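Alpha-14 giardin (PDB 3CHJ) probably acts as a calcium-regulated structural element that links the phospholipid bilayer to the underlying axoneme, binding calcium and phosphatidylserine as an annexin. Local coordinates at residues 247-252 / 285-290; 163-168 / 198-203; 34-37 / 43-46. All blocks are in the same frame, centred on the assembly; numbering follows the deposited sequence.

Contact 1 (247-252 / 285-290)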
loop_
_atom_site.group_PDB
_atom_site.type_symbol
_atom_site.label_atom_id
_atom_site.label_comp_id
_atom_site.label_asym_id
_atom_site.label_seq_id
_atom_site.Cartn_x
_atom_site.Cartn_y
_atom_site.Cartn_z
ATOM N N ALA A 247 -1.128 -0.932 -7.087
ATOM C CA ALA A 247 -0.311 -2.003 -6.545
ATOM C C ALA A 247 0.790 -2.357 -7.554
ATOM O O ALA A 247 1.947 -2.518 -7.186
ATOM C CB ALA A 247 -1.174 -3.219 -6.250
ATOM N N ALA A 248 0.426 -2.497 -8.834
ATOM C CA ALA A 248 1.426 -2.790 -9.867
ATOM C C ALA A 248 2.503 -1.721 -9.960
ATOM O O ALA A 248 3.679 -2.029 -10.085
ATOM C CB ALA A 248 0.759 -2.994 -11.231
ATOM N N PHE A 249 2.078 -0.462 -9.881
ATOM C CA PHE A 249 3.012 0.661 -9.903
ATOM C C PHE A 249 3.965 0.587 -8.721
ATOM O O PHE A 249 5.179 0.676 -8.908
ATOM C CB PHE A 249 2.216 1.977 -9.889
ATOM C CG PHE A 249 3.067 3.223 -9.700
ATOM C CD1 PHE A 249 4.093 3.528 -10.588
ATOM C CD2 PHE A 249 2.836 4.076 -8.616
ATOM C CE1 PHE A 249 4.877 4.689 -10.413
ATOM C CE2 PHE A 249 3.627 5.253 -8.432
ATOM C CZ PHE A 249 4.637 5.535 -9.324
ATOM N N SER A 250 3.422 0.440 -7.514
ATOM C CA SER A 250 4.300 0.418 -6.320
ATOM C C SER A 250 5.261 -0.770 -6.360
ATOM O O SER A 250 6.441 -0.659 -5.970
ATOM C CB SER A 250 3.490 0.388 -5.030
ATOM O OG SER A 250 2.654 1.539 -4.906
ATOM N N MET A 251 4.768 -1.907 -6.843
ATOM C CA MET A 251 5.617 -3.098 -6.954
ATOM C C MET A 251 6.716 -2.864 -7.994
ATOM O O MET A 251 7.861 -3.227 -7.768
ATOM C CB MET A 251 4.795 -4.344 -7.293
ATOM C CG MET A 251 3.877 -4.812 -6.136
ATOM S SD MET A 251 4.748 -5.321 -4.621
ATOM C CE MET A 251 5.519 -6.869 -5.185
ATOM N N ASN A 252 6.381 -2.237 -9.120
ATOM C CA ASN A 252 7.404 -1.935 -10.135
ATOM C C ASN A 252 8.522 -1.049 -9.580
ATOM O O ASN A 252 9.716 -1.307 -9.808
ATOM C CB ASN A 252 6.777 -1.308 -11.385
ATOM C CG ASN A 252 7.811 -1.046 -12.479
ATOM O OD1 ASN A 252 8.299 -1.974 -13.140
ATOM N ND2 ASN A 252 8.152 0.218 -12.669
ATOM N N LYS A 285 0.386 -5.412 -18.481
ATOM C CA LYS A 285 -0.277 -4.536 -19.435
ATOM C C LYS A 285 0.503 -3.232 -19.527
ATOM O O LYS A 285 0.669 -2.699 -20.628
ATOM C CB LYS A 285 -1.734 -4.309 -19.011
ATOM C CG LYS A 285 -2.630 -3.782 -20.113
ATOM C CD LYS A 285 -4.087 -3.821 -19.696
ATOM C CE LYS A 285 -5.003 -3.339 -20.816
ATOM N NZ LYS A 285 -6.441 -3.439 -20.392
ATOM N N VAL A 286 1.009 -2.746 -18.389
ATOM C CA VAL A 286 1.648 -1.435 -18.309
ATOM C C VAL A 286 3.152 -1.526 -18.588
ATOM O O VAL A 286 3.708 -0.685 -19.304
ATOM C CB VAL A 286 1.397 -0.780 -16.923
ATOM C CG1 VAL A 286 2.116 0.559 -16.813
ATOM C CG2 VAL A 286 -0.102 -0.595 -16.694
ATOM N N TYR A 287 3.810 -2.547 -18.027
ATOM C CA TYR A 287 5.279 -2.638 -18.066
ATOM C C TYR A 287 5.821 -3.600 -19.121
ATOM O O TYR A 287 7.038 -3.651 -19.328
ATOM C CB TYR A 287 5.876 -2.965 -16.670
ATOM C CG TYR A 287 5.429 -1.931 -15.675
ATOM C CD1 TYR A 287 4.480 -2.238 -14.701
ATOM C CD2 TYR A 287 5.893 -0.622 -15.765
ATOM C CE1 TYR A 287 4.016 -1.253 -13.812
ATOM C CE2 TYR A 287 5.449 0.354 -14.898
ATOM C CZ TYR A 287 4.518 0.041 -13.929
ATOM O OH TYR A 287 4.087 1.050 -13.089
ATOM N N GLY A 288 4.931 -4.352 -19.774
ATOM C CA GLY A 288 5.349 -5.252 -20.870
ATOM C C GLY A 288 5.966 -6.587 -20.484
ATOM O O GLY A 288 5.985 -7.534 -21.281
ATOM N N GLN A 289 6.462 -6.677 -19.260
ATOM C CA GLN A 289 7.055 -7.899 -18.735
ATOM C C GLN A 289 6.092 -8.527 -17.723
ATOM O O GLN A 289 5.460 -7.811 -16.942
ATOM C CB GLN A 289 8.392 -7.568 -18.065
ATOM C CG GLN A 289 9.112 -8.775 -17.451
ATOM C CD GLN A 289 10.455 -8.427 -16.850
ATOM O OE1 GLN A 289 10.644 -7.363 -16.265
ATOM N NE2 GLN A 289 11.402 -9.353 -16.969
ATOM N N ALA A 290 5.994 -9.855 -17.719
ATOM C CA ALA A 290 5.223 -10.565 -16.684
ATOM C C ALA A 290 5.795 -10.298 -15.304
ATOM O O ALA A 290 7.007 -10.304 -15.113
ATOM C CB ALA A 290 5.221 -12.082 -16.948
#
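Stacking of the Asn252 amide on the Tyr287 ring joins helix 243-254 to the last turn of helix 279-287 within the all-helical annexin fold, and it illustrates how a polar side chain can serve as a flat packing surface. The amide and ring planes are only 8° apart, with Asn252 CG 3.6 Å above the plane and over the ring centre. Asn252 ND2 lies near Tyr287 CE2, and Asn252 OD1 over Tyr287 CG and CD2. A CH-pi contact extends the same face: Asn252 CB is 3.9 Å from the Tyr287 ring centroid, 22° off the normal. With its CG anti to the backbone N (chi1 -177°), Asn252 can lay both the methylene and the amide on the ring. Over the opposite face sits CG1 of the preceding residue, Val286, again above the ring centre, so the tyrosine is held between two layers.

Van der Waals contacts at the hydroxyl end complete the joint. Tyr287 OH lies in the plane of the Phe249 ring, at its edge; the phenyl group itself runs on to Tyr231, Leu235 and the cation-pi partner Arg218. The hydroxyl lodges against both backbone and ring of one residue: Tyr287 OH is 3.4 Å from Phe249 CA and 3.5 Å from Phe249 CD1.

Contact 2 (163-168 / 198-203); sequences HELEED and RADFRQ
The flat carboxamide of Gln203 carries a methyl group on one of its faces: Leu165 CD2 stands almost directly above Gln203 CD, at 3.5 Å, and is nearly as close to Gln203 OE1 and NE2. The same amide is hydrogen-bonded through NE2 to Thr162 OG1, just ahead of the segment 163-168, which helps to fix the rotation of the group under the methyl. This is helix-to-helix packing in the annexin fold, between helix 162-177 and the first turns of helix 198-211, and it shows how one branched aliphatic residue can bridge two helices where its partners are polar.

Leu165 reaches across nearly at right angles to both Gln203 and Asp200, and its two methyls divide the work. CD2 lies against the whole length of Gln203, whose chain is extended beyond CG so that CB, CG and the amide all line one methyl, and it also rests 3.6 Å from Asp200 O. Within the two segments, CD1 meets the methylene of Asp200. The charged end of that aspartate is engaged elsewhere, since OD2 accepts a hydrogen bond from Arg160 N, and the leucine also touches Arg160, Tyr196 and Met207. Its chi1 of -92°, some 30° from a staggered value, is the setting that places the two methyls on these separate partners. Backbone spacing is closest at Leu165 and Asp200, where Leu165 CD1 comes to 4.2 Å from Asp200 CB.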
loop_
_atom_site.group_PDB
_atom_site.type_symbol
_atom_site.label_atom_id
_atom_site.label_comp_id
_atom_site.label_asym_id
_atom_site.label_seq_id
_atom_site.Cartn_x
_atom_site.Cartn_y
_atom_site.Cartn_z
ATOM N N HIS A 163 -20.414 20.314 -12.184
ATOM C CA HIS A 163 -19.953 21.705 -12.304
ATOM C C HIS A 163 -18.611 21.944 -11.605
ATOM O O HIS A 163 -17.724 22.590 -12.164
ATOM C CB HIS A 163 -21.003 22.708 -11.788
ATOM C CG HIS A 163 -20.570 24.147 -11.882
ATOM N ND1 HIS A 163 -20.493 24.825 -13.079
ATOM C CD2 HIS A 163 -20.183 25.028 -10.928
ATOM C CE1 HIS A 163 -20.073 26.060 -12.860
ATOM N NE2 HIS A 163 -19.878 26.210 -11.563
ATOM N N GLU A 164 -18.480 21.416 -10.393
ATOM C CA GLU A 164 -17.241 21.565 -9.629
ATOM C C GLU A 164 -16.088 20.851 -10.330
ATOM O O GLU A 164 -14.978 21.363 -10.368
ATOM C CB GLU A 164 -17.425 21.041 -8.205
ATOM C CG GLU A 164 -18.488 21.798 -7.399
ATOM C CD GLU A 164 -18.855 21.099 -6.093
ATOM O OE1 GLU A 164 -19.804 20.264 -6.067
ATOM O OE2 GLU A 164 -18.198 21.403 -5.077
ATOM N N LEU A 165 -16.381 19.698 -10.920
ATOM C CA LEU A 165 -15.374 18.963 -11.687
ATOM C C LEU A 165 -14.937 19.740 -12.908
ATOM O O LEU A 165 -13.747 19.788 -13.209
ATOM C CB LEU A 165 -15.864 17.570 -12.081
ATOM C CG LEU A 165 -15.544 16.415 -11.132
ATOM C CD1 LEU A 165 -16.082 16.679 -9.746
ATOM C CD2 LEU A 165 -16.112 15.114 -11.696
ATOM N N GLU A 166 -15.893 20.355 -13.616
ATOM C CA GLU A 166 -15.547 21.200 -14.762
ATOM C C GLU A 166 -14.627 22.359 -14.364
ATOM O O GLU A 166 -13.663 22.661 -15.072
ATOM C CB GLU A 166 -16.799 21.737 -15.472
ATOM C CG GLU A 166 -17.741 20.667 -16.041
ATOM C CD GLU A 166 -17.272 20.054 -17.366
ATOM O OE1 GLU A 166 -16.178 20.418 -17.863
ATOM O OE2 GLU A 166 -18.019 19.200 -17.909
ATOM N N GLU A 167 -14.919 23.002 -13.227
ATOM C CA GLU A 167 -14.091 24.093 -12.724
ATOM C C GLU A 167 -12.681 23.617 -12.380
ATOM O O GLU A 167 -11.705 24.248 -12.767
ATOM C CB GLU A 167 -14.722 24.713 -11.481
ATOM C CG GLU A 167 -16.034 25.448 -11.714
ATOM C CD GLU A 167 -16.637 25.960 -10.402
ATOM O OE1 GLU A 167 -16.877 25.148 -9.479
ATOM O OE2 GLU A 167 -16.874 27.184 -10.293
ATOM N N ASP A 168 -12.592 22.515 -11.634
ATOM C CA ASP A 168 -11.287 21.958 -11.256
ATOM C C ASP A 168 -10.502 21.441 -12.452
ATOM O O ASP A 168 -9.268 21.462 -12.439
ATOM C CB ASP A 168 -11.450 20.838 -10.236
ATOM C CG ASP A 168 -11.856 21.349 -8.881
ATOM O OD1 ASP A 168 -11.697 22.574 -8.623
ATOM O OD2 ASP A 168 -12.327 20.520 -8.077
ATOM N N ARG A 198 -13.370 8.427 -5.263
ATOM C CA ARG A 198 -12.966 7.573 -6.383
ATOM C C ARG A 198 -13.838 7.836 -7.616
ATOM O O ARG A 198 -13.315 7.993 -8.714
ATOM C CB ARG A 198 -13.010 6.099 -5.997
ATOM C CG ARG A 198 -12.911 5.145 -7.191
ATOM C CD ARG A 198 -12.479 3.730 -6.814
ATOM N NE ARG A 198 -11.163 3.699 -6.173
ATOM C CZ ARG A 198 -10.984 3.468 -4.878
ATOM N NH1 ARG A 198 -12.029 3.222 -4.087
ATOM N NH2 ARG A 198 -9.757 3.446 -4.363
ATOM N N ALA A 199 -15.155 7.914 -7.419
ATOM C CA ALA A 199 -16.063 8.111 -8.560
ATOM C C ALA A 199 -15.806 9.440 -9.248
ATOM O O ALA A 199 -15.718 9.511 -10.491
ATOM C CB ALA A 199 -17.518 8.020 -8.098
ATOM N N ASP A 200 -15.665 10.503 -8.455
ATOM C CA ASP A 200 -15.364 11.827 -9.018
ATOM C C ASP A 200 -13.984 11.909 -9.668
ATOM O O ASP A 200 -13.816 12.585 -10.681
ATOM C CB ASP A 200 -15.536 12.931 -7.983
ATOM C CG ASP A 200 -16.991 13.157 -7.610
ATOM O OD1 ASP A 200 -17.862 12.700 -8.393
ATOM O OD2 ASP A 200 -17.248 13.791 -6.560
ATOM N N PHE A 201 -12.997 11.242 -9.068
ATOM C CA PHE A 201 -11.656 11.258 -9.643
ATOM C C PHE A 201 -11.630 10.513 -10.989
ATOM O O PHE A 201 -10.992 10.978 -11.965
ATOM C CB PHE A 201 -10.613 10.681 -8.673
ATOM C CG PHE A 201 -9.216 10.921 -9.126
ATOM C CD1 PHE A 201 -8.586 12.127 -8.854
ATOM C CD2 PHE A 201 -8.561 9.965 -9.911
ATOM C CE1 PHE A 201 -7.275 12.366 -9.297
ATOM C CE2 PHE A 201 -7.266 10.197 -10.380
ATOM C CZ PHE A 201 -6.623 11.404 -10.069
ATOM N N ARG A 202 -12.329 9.377 -11.042
ATOM C CA ARG A 202 -12.435 8.628 -12.292
ATOM C C ARG A 202 -13.113 9.489 -13.357
ATOM O O ARG A 202 -12.630 9.564 -14.489
ATOM C CB ARG A 202 -13.148 7.298 -12.086
ATOM C CG ARG A 202 -12.275 6.267 -11.358
ATOM C CD ARG A 202 -13.002 4.973 -11.061
ATOM N NE ARG A 202 -13.623 4.399 -12.265
ATOM C CZ ARG A 202 -12.969 3.714 -13.203
ATOM N NH1 ARG A 202 -11.655 3.513 -13.115
ATOM N NH2 ARG A 202 -13.626 3.236 -14.255
ATOM N N GLN A 203 -14.167 10.196 -12.964
ATOM C CA GLN A 203 -14.871 11.081 -13.893
ATOM C C GLN A 203 -13.925 12.166 -14.395
ATOM O O GLN A 203 -13.821 12.398 -15.604
ATOM C CB GLN A 203 -16.125 11.669 -13.234
ATOM C CG GLN A 203 -17.024 12.467 -14.154
ATOM C CD GLN A 203 -18.256 13.001 -13.451
ATOM O OE1 GLN A 203 -18.714 12.449 -12.447
ATOM N NE2 GLN A 203 -18.789 14.112 -13.970
#

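Contact 3 (34-37 / 43-46)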
loop_
_atom_site.group_PDB
_atom_site.type_symbol
_atom_site.label_atom_id
_atom_site.label_comp_id
_atom_site.label_asym_id
_atom_site.label_seq_id
_atom_site.Cartn_x
_atom_site.Cartn_y
_atom_site.Cartn_z
ATOM N N GLU A 34 0.543 -20.138 2.102
ATOM C CA GLU A 34 -0.754 -20.777 1.869
ATOM C C GLU A 34 -1.742 -20.497 3.001
ATOM O O GLU A 34 -2.915 -20.160 2.764
ATOM C CB GLU A 34 -0.586 -22.279 1.589
ATOM C CG GLU A 34 0.191 -22.570 0.293
ATOM C CD GLU A 34 -0.574 -22.225 -1.006
ATOM O OE1 GLU A 34 -0.178 -22.753 -2.073
ATOM O OE2 GLU A 34 -1.539 -21.424 -0.989
ATOM N N ILE A 35 -1.263 -20.576 4.241
ATOM C CA ILE A 35 -2.098 -20.281 5.388
ATOM C C ILE A 35 -2.602 -18.813 5.307
ATOM O O ILE A 35 -3.780 -18.530 5.501
ATOM C CB ILE A 35 -1.335 -20.586 6.701
ATOM C CG1 ILE A 35 -1.188 -22.106 6.888
ATOM C CG2 ILE A 35 -2.041 -20.025 7.896
ATOM C CD1 ILE A 35 -0.137 -22.506 7.954
ATOM N N ALA A 36 -1.712 -17.879 4.959
ATOM C CA ALA A 36 -2.124 -16.478 4.846
ATOM C C ALA A 36 -3.190 -16.254 3.788
ATOM O O ALA A 36 -4.058 -15.396 3.969
ATOM C CB ALA A 36 -0.917 -15.565 4.576
ATOM N N ARG A 37 -3.110 -17.014 2.699
ATOM C CA ARG A 37 -4.042 -16.875 1.575
ATOM C C ARG A 37 -5.381 -17.566 1.832
ATOM O O ARG A 37 -6.372 -17.260 1.153
ATOM C CB ARG A 37 -3.440 -17.471 0.316
ATOM C CG ARG A 37 -2.231 -16.760 -0.195
ATOM C CD ARG A 37 -1.647 -17.558 -1.333
ATOM N NE ARG A 37 -2.288 -17.291 -2.625
ATOM C CZ ARG A 37 -2.593 -18.216 -3.536
ATOM N NH1 ARG A 37 -2.411 -19.513 -3.288
ATOM N NH2 ARG A 37 -3.140 -17.848 -4.690
ATOM N N GLN A 43 -8.715 -14.537 11.881
ATOM C CA GLN A 43 -8.404 -15.922 12.237
ATOM C C GLN A 43 -6.896 -16.152 12.288
ATOM O O GLN A 43 -6.407 -16.920 13.124
ATOM C CB GLN A 43 -9.060 -16.911 11.269
ATOM C CG GLN A 43 -10.580 -16.851 11.313
ATOM C CD GLN A 43 -11.275 -18.055 10.691
ATOM O OE1 GLN A 43 -10.663 -18.900 10.035
ATOM N NE2 GLN A 43 -12.580 -18.131 10.908
ATOM N N LEU A 44 -6.156 -15.508 11.384
ATOM C CA LEU A 44 -4.692 -15.601 11.421
ATOM C C LEU A 44 -4.131 -14.984 12.703
ATOM O O LEU A 44 -3.196 -15.521 13.302
ATOM C CB LEU A 44 -4.093 -14.936 10.180
ATOM C CG LEU A 44 -4.475 -15.567 8.834
ATOM C CD1 LEU A 44 -4.068 -14.667 7.645
ATOM C CD2 LEU A 44 -3.885 -16.986 8.677
ATOM N N ARG A 45 -4.698 -13.853 13.125
ATOM C CA ARG A 45 -4.300 -13.273 14.397
ATOM C C ARG A 45 -4.666 -14.188 15.562
ATOM O O ARG A 45 -3.873 -14.335 16.484
ATOM C CB ARG A 45 -4.864 -11.869 14.604
ATOM C CG ARG A 45 -4.377 -11.243 15.921
ATOM C CD ARG A 45 -5.037 -9.911 16.203
ATOM N NE ARG A 45 -6.492 -10.033 16.296
ATOM C CZ ARG A 45 -7.316 -9.005 16.475
ATOM N NH1 ARG A 45 -6.830 -7.779 16.575
ATOM N NH2 ARG A 45 -8.623 -9.208 16.544
ATOM N N ASN A 46 -5.842 -14.811 15.510
ATOM C CA ASN A 46 -6.201 -15.742 16.578
ATOM C C ASN A 46 -5.208 -16.889 16.663
ATOM O O ASN A 46 -4.764 -17.257 17.759
ATOM C CB ASN A 46 -7.617 -16.294 16.412
ATOM C CG ASN A 46 -7.994 -17.246 17.551
ATOM O OD1 ASN A 46 -8.289 -18.419 17.320
ATOM N ND2 ASN A 46 -7.923 -16.750 18.791
#
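Leu44 points its forked end at helix 31-38 and sets one methyl on each of two successive residues, a compact example, within these segments, of how consecutive helices 31-38 and 41-55 pack in the all-helical annexin fold. The side chains of Leu44 and Ile35 meet at a slant. Leu44 CD2 comes 3.6 Å from Ile35 CG2, the branch that stands anti to the backbone N, while the end of the isoleucine leads away, and Ile35 also packs on Val15, Lys18 and Val19. Leu44 CD1 takes the neighbouring position, 3.9 Å from Ala36 CA and 4.5 Å from Ala36 CB.

Both methyls also lie against backbone oxygens, with Leu44 CD2 3.5 Å from Ile35 O and CD1 3.7 Å from Ala36 O. On the side turned from Leu44, Arg37 NH1 makes a 3.1 Å salt bridge with Glu34 OE2, on the syn side but 23° out of the carboxylate plane, with the oxygen close to the guanidinium plane. The methyls offer the two carbonyl oxygens no conventional hydrogen-bond donor; Ala36 O finds a weak hydrogen bond from Arg274 NH2. The joint therefore rests on shape and apolar burial, and the ion pair stays within helix 31-38.

The three contacts are separate joints in one long helical molecule. They follow one another along the chain, contact 3 closing before contact 2 opens and contact 2 before contact 1. Contact 1 lies about 27 Å, centre to centre, from each of the others, whereas contacts 2 and 3 are about 39 Å apart on opposite sides of the chain's centre; even their nearest atoms are about 21 Å apart. Contact 2 is linked to the calcium site through the chain: helix 162-177 includes the ligand Ala175 and is followed by Thr178 and Gly180, which bind the metal together with Glu185 and Glu224. No residue of the three contacts is itself a ligand.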